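Local structure of core protein VP4 (Bluetongue virus, 2JHP) at residues P4-Y9 against A45-A50; A331-L336 against L372-D377; D464-D469 against E505-P510. The protein caps viral messenger RNA inside the virus core, working as a multifunctional enzyme with separate guanine and S-adenosyl-L-homocysteine sites in one chain. All coordinates share one frame; numbering follows the deposited sequence.

Interaction 1: residues P4-Y9 against A45-A50; sequences PHAVLY and ATDVYA
The His-5 ring lies obliquely against the second segment, with Thr-46 O and the CG2 methyl of Val-48 beside it; His-5 CD2 and Val-48 CG2 are 4.0 Å apart. Its chi1 of 69° holds CG between the backbone N and the carbonyl carbon, which keeps the ring next to the 45-50 chain while NE2 bonds to Asn-41. The Tyr-49 ring offers its edge to Leu-8 O, and CD1 of Tyr-49 rests 3.9 Å from Leu-8 CB. The Tyr-9 ring meets Ala-50 O at a slant, and its hydroxyl goes on to Gly-52 O.

Between these rings runs a parallel ladder. Leu-8 N donates to Val-48 O at 2.7 Å, and Ala-50 N bonds to Leu-8 O at 2.9 Å. Val-48 N to Ala-6 O is a weak bond. Val-7, Tyr-9, Val-48 and Ala-50 share one face, where Val-7 CG1 touches Ala-50 CB at 3.7 Å; Leu-8 and Tyr-49 point to the other, toward helix 99-112. Strands 7-10 and 48-51 are neighbours within a five-stranded, all-parallel sheet.

At the start of the ladder a carboxylate stands in for a carbonyl. Asp-47 OD1 takes the Ala-6 N-H at 2.6 Å, on its anti side and 31° out of the carboxylate plane, and also lies beside His-5 CA. OD2 forms a salt bridge with Arg-110 of helix 99-112, so one acid ties the entries to both strands to the helix that covers the Leu-8 face. That partner would probably keep Asp-47 ionised, strengthening its hold on the buried Ala-6 amide where the regular pairing has yet to begin.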
loop_
_atom_site.group_PDB
_atom_site.type_symbol
_atom_site.label_atom_id
_atom_site.label_comp_id
_atom_site.label_asym_id
_atom_site.label_seq_id
_atom_site.Cartn_x
_atom_site.Cartn_y
_atom_site.Cartn_z
ATOM N N PRO A 4 -2.377 8.552 -20.568
ATOM C CA PRO A 4 -1.739 9.529 -19.691
ATOM C C PRO A 4 -0.225 9.435 -19.803
ATOM O O PRO A 4 0.322 8.336 -19.935
ATOM C CB PRO A 4 -2.208 9.133 -18.278
ATOM C CG PRO A 4 -3.463 8.322 -18.519
ATOM C CD PRO A 4 -3.233 7.618 -19.823
ATOM N N HIS A 5 0.429 10.592 -19.788
ATOM C CA HIS A 5 1.869 10.664 -19.937
ATOM C C HIS A 5 2.462 11.616 -18.894
ATOM O O HIS A 5 1.812 12.563 -18.466
ATOM C CB HIS A 5 2.234 11.122 -21.346
ATOM C CG HIS A 5 1.878 12.549 -21.628
ATOM N ND1 HIS A 5 0.748 12.907 -22.338
ATOM C CD2 HIS A 5 2.482 13.711 -21.270
ATOM C CE1 HIS A 5 0.686 14.226 -22.424
ATOM N NE2 HIS A 5 1.723 14.737 -21.783
ATOM N N ALA A 6 3.697 11.342 -18.492
ATOM C CA ALA A 6 4.451 12.234 -17.632
ATOM C C ALA A 6 5.211 13.226 -18.498
ATOM O O ALA A 6 5.657 12.881 -19.605
ATOM C CB ALA A 6 5.415 11.435 -16.772
ATOM N N VAL A 7 5.339 14.448 -18.026
ATOM C CA VAL A 7 6.244 15.365 -18.654
ATOM C C VAL A 7 7.581 15.222 -17.915
ATOM O O VAL A 7 7.718 15.610 -16.746
ATOM C CB VAL A 7 5.708 16.832 -18.616
ATOM C CG1 VAL A 7 6.721 17.809 -19.204
ATOM C CG2 VAL A 7 4.383 16.934 -19.363
ATOM N N LEU A 8 8.555 14.618 -18.592
ATOM C CA LEU A 8 9.843 14.355 -18.002
ATOM C C LEU A 8 10.687 15.601 -18.156
ATOM O O LEU A 8 11.384 15.799 -19.163
ATOM C CB LEU A 8 10.500 13.132 -18.644
ATOM C CG LEU A 8 9.714 11.819 -18.691
ATOM C CD1 LEU A 8 10.508 10.712 -19.432
ATOM C CD2 LEU A 8 9.316 11.361 -17.289
ATOM N N TYR A 9 10.595 16.452 -17.146
ATOM C CA TYR A 9 11.271 17.731 -17.176
ATOM C C TYR A 9 12.689 17.621 -16.635
ATOM O O TYR A 9 12.918 17.130 -15.520
ATOM C CB TYR A 9 10.477 18.788 -16.410
ATOM C CG TYR A 9 11.225 20.093 -16.230
ATOM C CD1 TYR A 9 11.070 21.142 -17.139
ATOM C CD2 TYR A 9 12.094 20.276 -15.146
ATOM C CE1 TYR A 9 11.763 22.343 -16.971
ATOM C CE2 TYR A 9 12.787 21.467 -14.968
ATOM C CZ TYR A 9 12.615 22.498 -15.877
ATOM O OH TYR A 9 13.304 23.666 -15.700
ATOM N N ALA A 45 1.395 12.268 -26.973
ATOM C CA ALA A 45 0.684 11.024 -26.667
ATOM C C ALA A 45 1.540 9.960 -25.952
ATOM O O ALA A 45 1.029 8.914 -25.549
ATOM C CB ALA A 45 0.048 10.465 -27.915
ATOM N N THR A 46 2.833 10.239 -25.795
ATOM C CA THR A 46 3.736 9.398 -24.994
ATOM C C THR A 46 4.362 10.289 -23.939
ATOM O O THR A 46 4.145 11.500 -23.963
ATOM C CB THR A 46 4.899 8.810 -25.842
ATOM O OG1 THR A 46 5.734 9.876 -26.308
ATOM C CG2 THR A 46 4.389 8.043 -27.030
ATOM N N ASP A 47 5.151 9.711 -23.031
ATOM C CA ASP A 47 6.027 10.519 -22.183
ATOM C C ASP A 47 6.897 11.406 -23.065
ATOM O O ASP A 47 7.250 11.025 -24.191
ATOM C CB ASP A 47 6.890 9.661 -21.251
ATOM C CG ASP A 47 6.067 8.957 -20.168
ATOM O OD1 ASP A 47 4.968 9.447 -19.820
ATOM O OD2 ASP A 47 6.518 7.906 -19.662
ATOM N N VAL A 48 7.197 12.601 -22.560
ATOM C CA VAL A 48 7.914 13.630 -23.309
ATOM C C VAL A 48 8.930 14.314 -22.437
ATOM O O VAL A 48 8.720 14.492 -21.234
ATOM C CB VAL A 48 6.979 14.738 -23.849
ATOM C CG1 VAL A 48 6.385 14.319 -25.144
ATOM C CG2 VAL A 48 5.885 15.096 -22.835
ATOM N N TYR A 49 10.030 14.718 -23.061
ATOM C CA TYR A 49 11.042 15.469 -22.348
ATOM C C TYR A 49 10.746 16.946 -22.451
ATOM O O TYR A 49 10.213 17.411 -23.458
ATOM C CB TYR A 49 12.416 15.183 -22.922
ATOM C CG TYR A 49 12.953 13.820 -22.594
ATOM C CD1 TYR A 49 13.302 13.477 -21.286
ATOM C CD2 TYR A 49 13.148 12.878 -23.598
ATOM C CE1 TYR A 49 13.820 12.213 -20.984
ATOM C CE2 TYR A 49 13.660 11.610 -23.307
ATOM C CZ TYR A 49 13.992 11.291 -22.005
ATOM O OH TYR A 49 14.488 10.046 -21.737
ATOM N N ALA A 50 11.101 17.678 -21.403
ATOM C CA ALA A 50 10.952 19.125 -21.390
ATOM C C ALA A 50 12.122 19.810 -20.690
ATOM O O ALA A 50 12.622 19.326 -19.674
ATOM C CB ALA A 50 9.637 19.508 -20.722
#

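Interaction 2: residues A331-L336 against L372-D377; sequences ADMYEL and LYHGRD
His-374 carries this contact, with its ring pointed edge-first at the chain that leads into strand 335-341. The CE1 corner heads for Glu-335 O, which lies in the ring plane 3.1 Å from it, and ND1 comes within 3.1 Å of Met-333 O, which approaches obliquely. The weak hydrogen bond of ND1 goes to Asp-330 O. A chi1 of -75° puts CG anti to the carbonyl carbon, and this swings the imidazole across to the 331-336 chain, so that CB is left 4.1 Å from Ala-331 CA and NE2 is 4.4 Å from Leu-336 CD2, which lies obliquely to the ring.

The carbonyls are brought to the ring by an inverse gamma turn centred on Tyr-334, closed by a weak bond from Glu-335 N to Met-333 O. The side chains of Met-333 and Glu-335 both lead off from the histidine. The side chain of Glu-335, about 8 Å from a bound S-adenosyl-L-homocysteine, forms a salt bridge with Lys-306; this pairing recalls the lysine and glutamate of the K-D-K-E set in 2'-O-methyltransferases. Farther along, Gly-375 CA passes 3.8 Å from Ala-331 N, and a water accepts from both Ala-331 N (2.9 Å) and Arg-376 N.

His-374 is the first residue beyond helix 363-373. That helix packs Val-366 and Met-369 on Leu-336 and Arg-367 and Val-370 on Tyr-334, while strand 335-341 runs antiparallel between strands 302-308 and 322-324 of a seven-stranded sheet with the 3-2-1-4-5-7-6 order of Rossmann-like methyltransferases.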
loop_
_atom_site.group_PDB
_atom_site.type_symbol
_atom_site.label_atom_id
_atom_site.label_comp_id
_atom_site.label_asym_id
_atom_site.label_seq_id
_atom_site.Cartn_x
_atom_site.Cartn_y
_atom_site.Cartn_z
ATOM N N ALA A 331 20.966 -24.568 6.051
ATOM C CA ALA A 331 20.400 -25.666 5.258
ATOM C C ALA A 331 20.326 -26.994 6.016
ATOM O O ALA A 331 19.408 -27.782 5.799
ATOM C CB ALA A 331 21.186 -25.837 3.969
ATOM N N ASP A 332 21.297 -27.226 6.900
ATOM C CA ASP A 332 21.363 -28.455 7.699
ATOM C C ASP A 332 20.684 -28.354 9.072
ATOM O O ASP A 332 20.623 -29.340 9.810
ATOM C CB ASP A 332 22.814 -28.944 7.857
ATOM C CG ASP A 332 23.778 -27.863 8.356
ATOM O OD1 ASP A 332 23.366 -26.775 8.763
ATOM O OD2 ASP A 332 24.994 -28.108 8.346
ATOM N N MET A 333 20.180 -27.167 9.397
ATOM C CA MET A 333 19.540 -26.902 10.681
ATOM C C MET A 333 18.141 -27.535 10.754
ATOM O O MET A 333 17.161 -26.980 10.244
ATOM C CB MET A 333 19.491 -25.379 10.915
ATOM C CG MET A 333 18.664 -24.876 12.103
ATOM S SD MET A 333 19.281 -25.306 13.739
ATOM C CE MET A 333 21.052 -25.015 13.601
ATOM N N TYR A 334 18.052 -28.700 11.393
ATOM C CA TYR A 334 16.772 -29.413 11.502
ATOM C C TYR A 334 15.966 -29.000 12.711
ATOM O O TYR A 334 15.716 -29.785 13.629
ATOM C CB TYR A 334 16.968 -30.921 11.443
ATOM C CG TYR A 334 17.242 -31.387 10.046
ATOM C CD1 TYR A 334 18.542 -31.660 9.632
ATOM C CD2 TYR A 334 16.205 -31.526 9.126
ATOM C CE1 TYR A 334 18.808 -32.077 8.344
ATOM C CE2 TYR A 334 16.453 -31.934 7.836
ATOM C CZ TYR A 334 17.757 -32.218 7.450
ATOM O OH TYR A 334 18.016 -32.639 6.173
ATOM N N GLU A 335 15.547 -27.748 12.668
ATOM C CA GLU A 335 14.812 -27.104 13.738
ATOM C C GLU A 335 13.760 -26.202 13.109
ATOM O O GLU A 335 14.032 -25.479 12.141
ATOM C CB GLU A 335 15.782 -26.289 14.582
ATOM C CG GLU A 335 15.193 -25.619 15.783
ATOM C CD GLU A 335 16.252 -24.883 16.574
ATOM O OE1 GLU A 335 17.078 -25.563 17.221
ATOM O OE2 GLU A 335 16.263 -23.628 16.545
ATOM N N LEU A 336 12.550 -26.277 13.644
ATOM C CA LEU A 336 11.455 -25.433 13.193
ATOM C C LEU A 336 11.021 -24.564 14.351
ATOM O O LEU A 336 11.654 -24.579 15.410
ATOM C CB LEU A 336 10.278 -26.286 12.716
ATOM C CG LEU A 336 10.573 -27.355 11.661
ATOM C CD1 LEU A 336 9.387 -28.266 11.557
ATOM C CD2 LEU A 336 10.915 -26.769 10.295
ATOM N N LEU A 372 13.584 -27.923 1.871
ATOM C CA LEU A 372 12.950 -27.094 0.856
ATOM C C LEU A 372 13.110 -25.594 1.110
ATOM O O LEU A 372 13.252 -24.831 0.161
ATOM C CB LEU A 372 11.457 -27.431 0.713
ATOM C CG LEU A 372 11.014 -28.718 0.006
ATOM C CD1 LEU A 372 9.500 -28.882 0.107
ATOM C CD2 LEU A 372 11.445 -28.723 -1.446
ATOM N N TYR A 373 13.095 -25.170 2.374
ATOM C CA TYR A 373 13.007 -23.738 2.680
ATOM C C TYR A 373 14.196 -23.104 3.413
ATOM O O TYR A 373 14.428 -21.905 3.278
ATOM C CB TYR A 373 11.675 -23.423 3.389
ATOM C CG TYR A 373 10.464 -23.957 2.651
ATOM C CD1 TYR A 373 10.127 -23.487 1.377
ATOM C CD2 TYR A 373 9.670 -24.944 3.216
ATOM C CE1 TYR A 373 9.024 -23.991 0.690
ATOM C CE2 TYR A 373 8.564 -25.453 2.538
ATOM C CZ TYR A 373 8.245 -24.975 1.278
ATOM O OH TYR A 373 7.144 -25.499 0.626
ATOM N N HIS A 374 14.945 -23.891 4.177
ATOM C CA HIS A 374 16.121 -23.372 4.888
ATOM C C HIS A 374 17.318 -23.057 3.963
ATOM O O HIS A 374 17.366 -23.477 2.800
ATOM C CB HIS A 374 16.547 -24.336 6.001
ATOM C CG HIS A 374 15.658 -24.318 7.205
ATOM N ND1 HIS A 374 16.090 -24.727 8.448
ATOM C CD2 HIS A 374 14.369 -23.934 7.363
ATOM C CE1 HIS A 374 15.102 -24.611 9.317
ATOM N NE2 HIS A 374 14.046 -24.134 8.683
ATOM N N GLY A 375 18.284 -22.316 4.500
ATOM C CA GLY A 375 19.471 -21.919 3.753
ATOM C C GLY A 375 19.851 -20.489 4.072
ATOM O O GLY A 375 18.986 -19.614 4.152
ATOM N N ARG A 376 21.147 -20.247 4.248
ATOM C CA ARG A 376 21.640 -18.913 4.589
ATOM C C ARG A 376 21.383 -17.900 3.466
ATOM O O ARG A 376 21.515 -16.701 3.675
ATOM C CB ARG A 376 23.126 -18.953 4.982
ATOM C CG ARG A 376 23.499 -18.052 6.166
ATOM C CD ARG A 376 23.681 -16.589 5.765
ATOM N NE ARG A 376 23.236 -15.664 6.810
ATOM C CZ ARG A 376 21.975 -15.257 6.983
ATOM N NH1 ARG A 376 21.003 -15.691 6.188
ATOM N NH2 ARG A 376 21.680 -14.411 7.964
ATOM N N ASP A 377 21.009 -18.385 2.284
ATOM C CA ASP A 377 20.581 -17.503 1.197
ATOM C C ASP A 377 19.061 -17.467 0.996
ATOM O O ASP A 377 18.586 -16.953 -0.008
ATOM C CB ASP A 377 21.292 -17.847 -0.115
ATOM C CG ASP A 377 21.410 -19.355 -0.357
ATOM O OD1 ASP A 377 22.369 -19.761 -1.057
ATOM O OD2 ASP A 377 20.564 -20.130 0.143
HETATM O O HOH W 1 23.068 -22.774 5.056
#

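Interaction 3: residues D464-D469 against E505-P510; sequences DIRILD and EPIPDP
Arg-466 has the most surface buried here, followed by Glu-505 and Ile-507, and its guanidinium organises the other two. The flat group presents its edge to one and its face to the other. NH2 donates to Glu-505 O at 2.8 Å with an N-H...O angle of 157°; the oxygen lies close to the guanidinium plane, and the donor in turn sits in the carbonyl plane. Over the face comes Ile-507 CG1, 3.4 Å from Arg-466 CZ, so an aliphatic carbon lies over the centre of the charged group and the two side chains cross at about a right angle.

Bends at chi2 (77°) and chi3 (-75°) fold the arginine back beside the 505-507 backbone, with CD 3.4 Å from the same Glu-505 O that NH2 holds. Other partners fix the rotation of the group: NH1 bonds to Tyr-462 O, NH2 also to Arg-463 O, and NE forms a salt bridge with Asp-567. Three carbonyls and one carboxylate thus serve a buried charge, and Asp-567 probably balances it. Glu-505 contributes its backbone; its side chain turns away, OE2 accepting from the hydroxyls of Tyr-124 and Tyr-481.

Strand 466-469 is an edge strand of a mixed sheet, antiparallel to strand 499-503; the segment 505-510 lies in the loop between that neighbour and helix 523-533. Phe-569 of helix 568-576 touches both Arg-466 and Ile-507, while Phe-476 of helix 470-480 packs on Glu-505 and Pro-508.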
loop_
_atom_site.group_PDB
_atom_site.type_symbol
_atom_site.label_atom_id
_atom_site.label_comp_id
_atom_site.label_asym_id
_atom_site.label_seq_id
_atom_site.Cartn_x
_atom_site.Cartn_y
_atom_site.Cartn_z
ATOM N N ASP A 464 -21.620 12.088 -1.428
ATOM C CA ASP A 464 -20.525 11.884 -0.465
ATOM C C ASP A 464 -19.290 11.177 -1.003
ATOM O O ASP A 464 -18.272 11.111 -0.311
ATOM C CB ASP A 464 -21.024 11.138 0.776
ATOM C CG ASP A 464 -22.031 11.956 1.590
ATOM O OD1 ASP A 464 -22.086 13.199 1.425
ATOM O OD2 ASP A 464 -22.768 11.348 2.396
ATOM N N ILE A 465 -19.369 10.638 -2.219
ATOM C CA ILE A 465 -18.221 9.932 -2.795
ATOM C C ILE A 465 -17.607 10.681 -3.967
ATOM O O ILE A 465 -18.220 10.847 -5.020
ATOM C CB ILE A 465 -18.532 8.459 -3.176
ATOM C CG1 ILE A 465 -19.103 7.686 -1.982
ATOM C CG2 ILE A 465 -17.262 7.751 -3.685
ATOM C CD1 ILE A 465 -18.102 7.404 -0.877
ATOM N N ARG A 466 -16.383 11.131 -3.731
ATOM C CA ARG A 466 -15.560 11.833 -4.686
ATOM C C ARG A 466 -14.785 10.798 -5.531
ATOM O O ARG A 466 -14.142 9.900 -4.993
ATOM C CB ARG A 466 -14.600 12.721 -3.894
ATOM C CG ARG A 466 -14.454 14.168 -4.354
ATOM C CD ARG A 466 -15.632 15.047 -3.932
ATOM N NE ARG A 466 -16.789 14.748 -4.774
ATOM C CZ ARG A 466 -17.928 14.235 -4.321
ATOM N NH1 ARG A 466 -18.914 13.981 -5.162
ATOM N NH2 ARG A 466 -18.086 13.983 -3.031
ATOM N N ILE A 467 -14.873 10.906 -6.852
ATOM C CA ILE A 467 -14.238 9.932 -7.737
ATOM C C ILE A 467 -13.267 10.603 -8.704
ATOM O O ILE A 467 -13.659 11.421 -9.532
ATOM C CB ILE A 467 -15.288 9.028 -8.480
ATOM C CG1 ILE A 467 -14.604 7.867 -9.218
ATOM C CG2 ILE A 467 -16.140 9.821 -9.441
ATOM C CD1 ILE A 467 -14.144 6.754 -8.292
ATOM N N LEU A 468 -11.990 10.259 -8.571
ATOM C CA LEU A 468 -10.930 10.922 -9.329
ATOM C C LEU A 468 -9.863 9.943 -9.754
ATOM O O LEU A 468 -9.765 8.847 -9.211
ATOM C CB LEU A 468 -10.268 12.004 -8.477
ATOM C CG LEU A 468 -11.083 13.094 -7.795
ATOM C CD1 LEU A 468 -10.183 13.727 -6.779
ATOM C CD2 LEU A 468 -11.588 14.151 -8.787
ATOM N N ASP A 469 -9.055 10.346 -10.727
ATOM C CA ASP A 469 -7.890 9.574 -11.103
ATOM C C ASP A 469 -6.837 9.809 -10.037
ATOM O O ASP A 469 -6.924 10.786 -9.296
ATOM C CB ASP A 469 -7.381 9.938 -12.503
ATOM C CG ASP A 469 -6.839 11.352 -12.592
ATOM O OD1 ASP A 469 -5.949 11.708 -11.790
ATOM O OD2 ASP A 469 -7.281 12.111 -13.491
ATOM N N GLU A 505 -15.143 12.121 0.853
ATOM C CA GLU A 505 -14.916 13.549 1.007
ATOM C C GLU A 505 -16.062 14.336 0.349
ATOM O O GLU A 505 -16.397 14.065 -0.816
ATOM C CB GLU A 505 -13.576 13.931 0.357
ATOM C CG GLU A 505 -12.350 13.507 1.145
ATOM C CD GLU A 505 -12.338 14.094 2.538
ATOM O OE1 GLU A 505 -13.048 15.096 2.790
ATOM O OE2 GLU A 505 -11.613 13.546 3.389
ATOM N N PRO A 506 -16.656 15.307 1.080
ATOM C CA PRO A 506 -17.783 16.064 0.523
ATOM C C PRO A 506 -17.328 16.961 -0.616
ATOM O O PRO A 506 -16.188 17.421 -0.619
ATOM C CB PRO A 506 -18.298 16.913 1.722
ATOM C CG PRO A 506 -17.133 17.056 2.626
ATOM C CD PRO A 506 -16.301 15.759 2.439
ATOM N N ILE A 507 -18.221 17.189 -1.574
ATOM C CA ILE A 507 -18.000 18.161 -2.640
ATOM C C ILE A 507 -17.543 19.477 -2.020
ATOM O O ILE A 507 -18.138 19.930 -1.046
ATOM C CB ILE A 507 -19.291 18.394 -3.454
ATOM C CG1 ILE A 507 -19.779 17.088 -4.095
ATOM C CG2 ILE A 507 -19.068 19.457 -4.510
ATOM C CD1 ILE A 507 -21.214 17.129 -4.613
ATOM N N PRO A 508 -16.471 20.086 -2.557
ATOM C CA PRO A 508 -16.017 21.372 -2.016
ATOM C C PRO A 508 -17.069 22.470 -2.138
ATOM O O PRO A 508 -17.982 22.382 -2.960
ATOM C CB PRO A 508 -14.817 21.720 -2.893
ATOM C CG PRO A 508 -14.359 20.418 -3.448
ATOM C CD PRO A 508 -15.611 19.634 -3.664
ATOM N N ASP A 509 -16.930 23.500 -1.314
ATOM C CA ASP A 509 -17.937 24.512 -1.199
ATOM C C ASP A 509 -17.316 25.865 -0.858
ATOM O O ASP A 509 -16.848 26.078 0.273
ATOM C CB ASP A 509 -18.938 24.099 -0.112
ATOM C CG ASP A 509 -19.837 25.234 0.308
ATOM O OD1 ASP A 509 -19.807 25.605 1.498
ATOM O OD2 ASP A 509 -20.548 25.774 -0.563
ATOM N N PRO A 510 -17.366 26.827 -1.801
ATOM C CA PRO A 510 -17.838 26.792 -3.192
ATOM C C PRO A 510 -17.231 25.714 -4.055
ATOM O O PRO A 510 -16.041 25.438 -3.929
ATOM C CB PRO A 510 -17.485 28.198 -3.734
ATOM C CG PRO A 510 -16.631 28.836 -2.694
ATOM C CD PRO A 510 -17.014 28.203 -1.395
#

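How the interactions relate
Interaction 1 is the strand-to-strand contact, two buried strands of a five-stranded parallel sheet joined by a backbone ladder and one carboxylate. Interactions 2 and 3 belong to two different seven-stranded sheets with the same 3-2-1-4-5-7-6 strand order, and each hangs on one side chain meeting backbone carbonyls: a histidine where a helix ends, largely buried, and an arginine at an edge strand, only partly buried. The chain closes them in series. Interactions 1 and 3 have nearest atoms about 7 Å apart without touching, whereas interaction 2 stands far off, its centre 48 Å from that of interaction 1 and 53 Å from that of interaction 3.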